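Local coordinates for protein mRNA interferase toxin RelE (Escherichia coli, PDB 4FXI) that cleaves mRNA in the ribosomal A site as the toxin of a type II toxin-antitoxin pair, inhibiting translation during amino acid starvation, at residues K28-V33 with Y60-Q65; Q65-D68 with V73-I76. The protein carries 1 engineered substitution. All coordinates share one frame; numbering follows the deposited sequence.

From the N terminus the chain runs through strand 4-7 and helix 9-17 into helix 20-35, whose second half supplies residues 28-33. After strand 52-54 comes strand 60-67, and contact 1 closes a long loop by laying helix 20-35 against that strand. Contact 2 begins on Gln-65, where contact 1 ends, and closes a short loop: strand 72-78 turns back on strand 60-67 as a beta hairpin. The two therefore follow one another along the chain, sharing a residue and a strand. They also meet directly, since Tyr-64 CD1 packs 3.8 Å from Val-73 CG1. Contact 1 ties helix to sheet; contact 2 ties two adjacent strands of that sheet.

Contact 1. Residues K28-V33 with Y60-Q65; sequences KKLVEV and YRLVYQ. With SO4 (sulfate ion), chain D.
Val-33 on helix 20-35 meets Tyr-64 on strand 60-67 in the helix-on-sheet packing of the RelE toxin fold. The tyrosine leaves its strand with CB directed at the helix; chi1 of 63° sets CG between the backbone N and the carbonyl carbon, and the ring runs on helixward. CD1 and CD2 stay farther from the valine; CE1 and CE2 each lie 3.9 Å from Val-33 CG1, and CZ is closer at 3.5 Å. The methyl thus sits over the ring face toward its phenolic end, a CH-pi contact with CG1 4.0 Å from the centroid and 28° off the normal. At the tip, OH has its polar partner in Pro-37 O. One helical turn earlier, Leu-30 CD2 approaches Leu-62 CD1 at 4.3 Å; all four touching residues are buried.

Arg-61, next to Leu-62, takes no part in this packing. Inferred to stabilise the transition state, it holds a sulfate ion, probably from the crystallisation liquor and also bonded by Lys-54 and Tyr-87, consistent with a phosphate-binding site. NE donates to SO4 O4 (2.7 Å), NH2 to SO4 O3 (3.1 Å), and NH1, from above the carbonyl plane, to Tyr-60 O (2.8 Å).

Contact 2. Residues Q65-D68 with V73-I76; sequences QVID and VFVI
Gln-65 and Phe-74 form an antiparallel hydrogen-bonded pair in the beta hairpin of strands 60-67 and 72-78. Both backbone bonds of the pair are short and nearly straight: Gln-65 N to Phe-74 O and Phe-74 N to Gln-65 O each measure 2.8 Å, with N-H...O angles of at least 168°. The next pair, Val-66 with Val-73, is non-hydrogen-bonded, and its side chains lie on the opposite face of the sheet from Gln-65 and Phe-74.

The side chains of Gln-65 and Phe-74 leave their strands alike, each with CG anti to the backbone N. The glutamine remains extended through CD, with the amide turned (chi3 44°) to put OE1 3.6 Å from Phe-74 CD2. Its amide and the phenyl plane are 35° apart, so the groups meet obliquely rather than in a flat stack. Ile-67 comes alongside the phenylalanine from the turn-proximal end of its strand: CG1 is anti to the carbonyl carbon and the chain then extends, which carries CD1 back to 3.8 Å from Phe-74 CB. At the other end, Ile-76 CG2 makes a looser contact with Gln-65 CB at 4.5 Å.

Helix 85-94 touches this same face through Ile-94, which packs on Gln-65 and Ile-76. On the other face Val-73 packs on Pro-37. Within the sheet its backbone bonds to Phe-4 and Asp-6, placing strand 72-78 between strands 4-7 and 60-67.

Contact 1. Residues K28-V33 with Y60-Q65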
loop_
_atom_site.group_PDB
_atom_site.type_symbol
_atom_site.label_atom_id
_atom_site.label_comp_id
_atom_site.label_asym_id
_atom_site.label_seq_id
_atom_site.Cartn_x
_atom_site.Cartn_y
_atom_site.Cartn_z
ATOM N N LYS A 28 -9.591 3.456 -5.647
ATOM C CA LYS A 28 -10.870 2.884 -5.228
ATOM C C LYS A 28 -10.688 1.882 -4.096
ATOM O O LYS A 28 -11.447 1.881 -3.121
ATOM C CB LYS A 28 -11.568 2.207 -6.405
ATOM C CG LYS A 28 -12.861 1.514 -6.037
ATOM C CD LYS A 28 -13.599 1.029 -7.275
ATOM C CE LYS A 28 -14.509 -0.152 -6.957
ATOM N NZ LYS A 28 -15.438 0.138 -5.833
ATOM N N LYS A 29 -9.670 1.040 -4.235
ATOM C CA LYS A 29 -9.359 0.015 -3.242
ATOM C C LYS A 29 -8.784 0.604 -1.947
ATOM O O LYS A 29 -9.125 0.166 -0.844
ATOM C CB LYS A 29 -8.412 -1.026 -3.844
ATOM C CG LYS A 29 -9.040 -1.847 -4.979
ATOM C CD LYS A 29 -8.037 -2.858 -5.542
ATOM C CE LYS A 29 -8.692 -3.821 -6.518
ATOM N NZ LYS A 29 -9.715 -4.667 -5.833
ATOM N N LEU A 30 -7.913 1.593 -2.083
ATOM C CA LEU A 30 -7.384 2.317 -0.931
ATOM C C LEU A 30 -8.470 3.006 -0.098
ATOM O O LEU A 30 -8.444 2.964 1.133
ATOM C CB LEU A 30 -6.321 3.327 -1.392
ATOM C CG LEU A 30 -5.581 4.061 -0.276
ATOM C CD1 LEU A 30 -4.912 3.068 0.664
ATOM C CD2 LEU A 30 -4.555 5.030 -0.858
ATOM N N VAL A 31 -9.420 3.657 -0.765
ATOM C CA VAL A 31 -10.536 4.287 -0.063
ATOM C C VAL A 31 -11.367 3.240 0.696
ATOM O O VAL A 31 -11.787 3.483 1.828
ATOM C CB VAL A 31 -11.398 5.123 -1.019
ATOM C CG1 VAL A 31 -12.678 5.594 -0.332
ATOM C CG2 VAL A 31 -10.589 6.319 -1.506
ATOM N N GLU A 32 -11.571 2.079 0.078
ATOM C CA GLU A 32 -12.242 0.959 0.755
ATOM C C GLU A 32 -11.435 0.500 1.971
ATOM O O GLU A 32 -11.993 0.197 3.034
ATOM C CB GLU A 32 -12.424 -0.219 -0.202
ATOM C CG GLU A 32 -13.483 0.021 -1.283
ATOM C CD GLU A 32 -13.479 -1.053 -2.365
ATOM O OE1 GLU A 32 -14.524 -1.222 -3.019
ATOM O OE2 GLU A 32 -12.442 -1.726 -2.559
ATOM N N VAL A 33 -10.122 0.414 1.790
ATOM C CA VAL A 33 -9.217 0.044 2.877
ATOM C C VAL A 33 -9.368 0.964 4.085
ATOM O O VAL A 33 -9.423 0.505 5.206
ATOM C CB VAL A 33 -7.747 0.007 2.382
ATOM C CG1 VAL A 33 -6.761 0.076 3.538
ATOM C CG2 VAL A 33 -7.507 -1.251 1.578
ATOM N N TYR A 60 0.744 -3.671 -10.641
ATOM C CA TYR A 60 1.129 -2.740 -9.595
ATOM C C TYR A 60 0.554 -3.161 -8.249
ATOM O O TYR A 60 -0.464 -3.848 -8.188
ATOM C CB TYR A 60 0.665 -1.332 -9.963
ATOM C CG TYR A 60 1.643 -0.618 -10.859
ATOM C CD1 TYR A 60 1.635 -0.821 -12.233
ATOM C CD2 TYR A 60 2.595 0.239 -10.330
ATOM C CE1 TYR A 60 2.538 -0.176 -13.054
ATOM C CE2 TYR A 60 3.501 0.887 -11.140
ATOM C CZ TYR A 60 3.469 0.677 -12.503
ATOM O OH TYR A 60 4.374 1.324 -13.312
ATOM N N ARG A 61 1.227 -2.753 -7.174
ATOM C CA ARG A 61 0.837 -3.124 -5.820
ATOM C C ARG A 61 1.005 -1.936 -4.901
ATOM O O ARG A 61 1.882 -1.099 -5.110
ATOM C CB ARG A 61 1.737 -4.246 -5.301
ATOM C CG ARG A 61 1.751 -5.499 -6.147
ATOM C CD ARG A 61 0.420 -6.224 -6.078
ATOM N NE ARG A 61 0.456 -7.475 -6.831
ATOM C CZ ARG A 61 0.071 -7.598 -8.097
ATOM N NH1 ARG A 61 -0.394 -6.545 -8.763
ATOM N NH2 ARG A 61 0.141 -8.777 -8.695
ATOM N N LEU A 62 0.174 -1.864 -3.870
ATOM C CA LEU A 62 0.367 -0.874 -2.825
ATOM C C LEU A 62 0.574 -1.619 -1.512
ATOM O O LEU A 62 -0.177 -2.540 -1.187
ATOM C CB LEU A 62 -0.827 0.108 -2.750
ATOM C CG LEU A 62 -0.715 1.247 -1.728
ATOM C CD1 LEU A 62 -1.414 2.512 -2.237
ATOM C CD2 LEU A 62 -1.273 0.876 -0.343
ATOM N N VAL A 63 1.600 -1.227 -0.763
ATOM C CA VAL A 63 1.831 -1.818 0.536
ATOM C C VAL A 63 1.594 -0.784 1.632
ATOM O O VAL A 63 2.076 0.338 1.554
ATOM C CB VAL A 63 3.266 -2.382 0.653
ATOM C CG1 VAL A 63 3.483 -2.982 2.028
ATOM C CG2 VAL A 63 3.512 -3.434 -0.441
ATOM N N TYR A 64 0.840 -1.157 2.660
ATOM C CA TYR A 64 0.575 -0.223 3.740
ATOM C C TYR A 64 0.736 -0.860 5.102
ATOM O O TYR A 64 0.577 -2.068 5.250
ATOM C CB TYR A 64 -0.823 0.409 3.606
ATOM C CG TYR A 64 -1.996 -0.562 3.694
ATOM C CD1 TYR A 64 -2.579 -0.889 4.920
ATOM C CD2 TYR A 64 -2.539 -1.121 2.545
ATOM C CE1 TYR A 64 -3.661 -1.775 4.992
ATOM C CE2 TYR A 64 -3.622 -1.992 2.605
ATOM C CZ TYR A 64 -4.168 -2.323 3.827
ATOM O OH TYR A 64 -5.246 -3.186 3.860
ATOM N N GLN A 65 1.037 -0.023 6.089
ATOM C CA GLN A 65 1.167 -0.446 7.476
ATOM C C GLN A 65 -0.014 0.104 8.265
ATOM O O GLN A 65 -0.343 1.280 8.142
ATOM C CB GLN A 65 2.470 0.123 8.040
ATOM C CG GLN A 65 2.767 -0.245 9.471
ATOM C CD GLN A 65 4.034 0.431 9.985
ATOM O OE1 GLN A 65 4.258 1.618 9.754
ATOM N NE2 GLN A 65 4.865 -0.322 10.669
HETATM S S SO4 D . 1.861 -10.732 -5.643
HETATM O O1 SO4 D . 0.881 -11.602 -4.997
HETATM O O2 SO4 D . 3.201 -11.081 -5.175
HETATM O O3 SO4 D . 1.784 -10.892 -7.093
HETATM O O4 SO4 D . 1.583 -9.341 -5.301
#

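Contact 2. Residues Q65-D68 with V73-I76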
loop_
_atom_site.group_PDB
_atom_site.type_symbol
_atom_site.label_atom_id
_atom_site.label_comp_id
_atom_site.label_asym_id
_atom_site.label_seq_id
_atom_site.Cartn_x
_atom_site.Cartn_y
_atom_site.Cartn_z
ATOM N N GLN A 65 1.037 -0.023 6.089
ATOM C CA GLN A 65 1.167 -0.446 7.476
ATOM C C GLN A 65 -0.014 0.104 8.265
ATOM O O GLN A 65 -0.343 1.280 8.142
ATOM C CB GLN A 65 2.470 0.123 8.040
ATOM C CG GLN A 65 2.767 -0.245 9.471
ATOM C CD GLN A 65 4.034 0.431 9.985
ATOM O OE1 GLN A 65 4.258 1.618 9.754
ATOM N NE2 GLN A 65 4.865 -0.322 10.669
ATOM N N VAL A 66 -0.663 -0.727 9.075
ATOM C CA VAL A 66 -1.722 -0.200 9.939
ATOM C C VAL A 66 -1.160 0.209 11.297
ATOM O O VAL A 66 -0.514 -0.587 11.971
ATOM C CB VAL A 66 -2.836 -1.217 10.128
ATOM C CG1 VAL A 66 -3.876 -0.676 11.102
ATOM C CG2 VAL A 66 -3.473 -1.530 8.774
ATOM N N ILE A 67 -1.402 1.452 11.700
ATOM C CA ILE A 67 -0.832 1.966 12.942
ATOM C C ILE A 67 -1.949 2.383 13.888
ATOM O O ILE A 67 -2.424 3.526 13.846
ATOM C CB ILE A 67 0.120 3.156 12.684
ATOM C CG1 ILE A 67 1.159 2.784 11.611
ATOM C CG2 ILE A 67 0.802 3.596 13.985
ATOM C CD1 ILE A 67 2.080 3.915 11.215
ATOM N N ASP A 68 -2.374 1.449 14.731
ATOM C CA ASP A 68 -3.546 1.666 15.586
ATOM C C ASP A 68 -3.391 2.855 16.530
ATOM O O ASP A 68 -4.359 3.556 16.802
ATOM C CB ASP A 68 -3.844 0.414 16.417
ATOM C CG ASP A 68 -4.432 -0.713 15.592
ATOM O OD1 ASP A 68 -4.949 -0.439 14.491
ATOM O OD2 ASP A 68 -4.394 -1.871 16.061
ATOM N N VAL A 73 -3.610 4.550 8.360
ATOM C CA VAL A 73 -3.121 3.649 7.322
ATOM C C VAL A 73 -1.941 4.356 6.685
ATOM O O VAL A 73 -2.090 5.426 6.100
ATOM C CB VAL A 73 -4.203 3.373 6.242
ATOM C CG1 VAL A 73 -3.601 2.720 4.989
ATOM C CG2 VAL A 73 -5.321 2.514 6.818
ATOM N N PHE A 74 -0.760 3.762 6.821
ATOM C CA PHE A 74 0.481 4.384 6.373
ATOM C C PHE A 74 0.950 3.712 5.095
ATOM O O PHE A 74 1.392 2.564 5.110
ATOM C CB PHE A 74 1.536 4.252 7.480
ATOM C CG PHE A 74 2.849 4.903 7.158
ATOM C CD1 PHE A 74 2.923 6.250 6.844
ATOM C CD2 PHE A 74 4.023 4.167 7.197
ATOM C CE1 PHE A 74 4.142 6.847 6.557
ATOM C CE2 PHE A 74 5.243 4.763 6.904
ATOM C CZ PHE A 74 5.298 6.104 6.585
ATOM N N VAL A 75 0.829 4.407 3.973
ATOM C CA VAL A 75 1.248 3.830 2.701
ATOM C C VAL A 75 2.768 3.898 2.598
ATOM O O VAL A 75 3.330 4.979 2.606
ATOM C CB VAL A 75 0.634 4.586 1.519
ATOM C CG1 VAL A 75 1.136 3.992 0.186
ATOM C CG2 VAL A 75 -0.895 4.516 1.598
ATOM N N ILE A 76 3.433 2.747 2.511
ATOM C CA ILE A 76 4.904 2.741 2.495
ATOM C C ILE A 76 5.541 2.493 1.130
ATOM O O ILE A 76 6.692 2.871 0.897
ATOM C CB ILE A 76 5.456 1.693 3.446
ATOM C CG1 ILE A 76 4.921 0.334 3.061
ATOM C CG2 ILE A 76 5.036 1.988 4.858
ATOM C CD1 ILE A 76 5.178 -0.678 4.103
#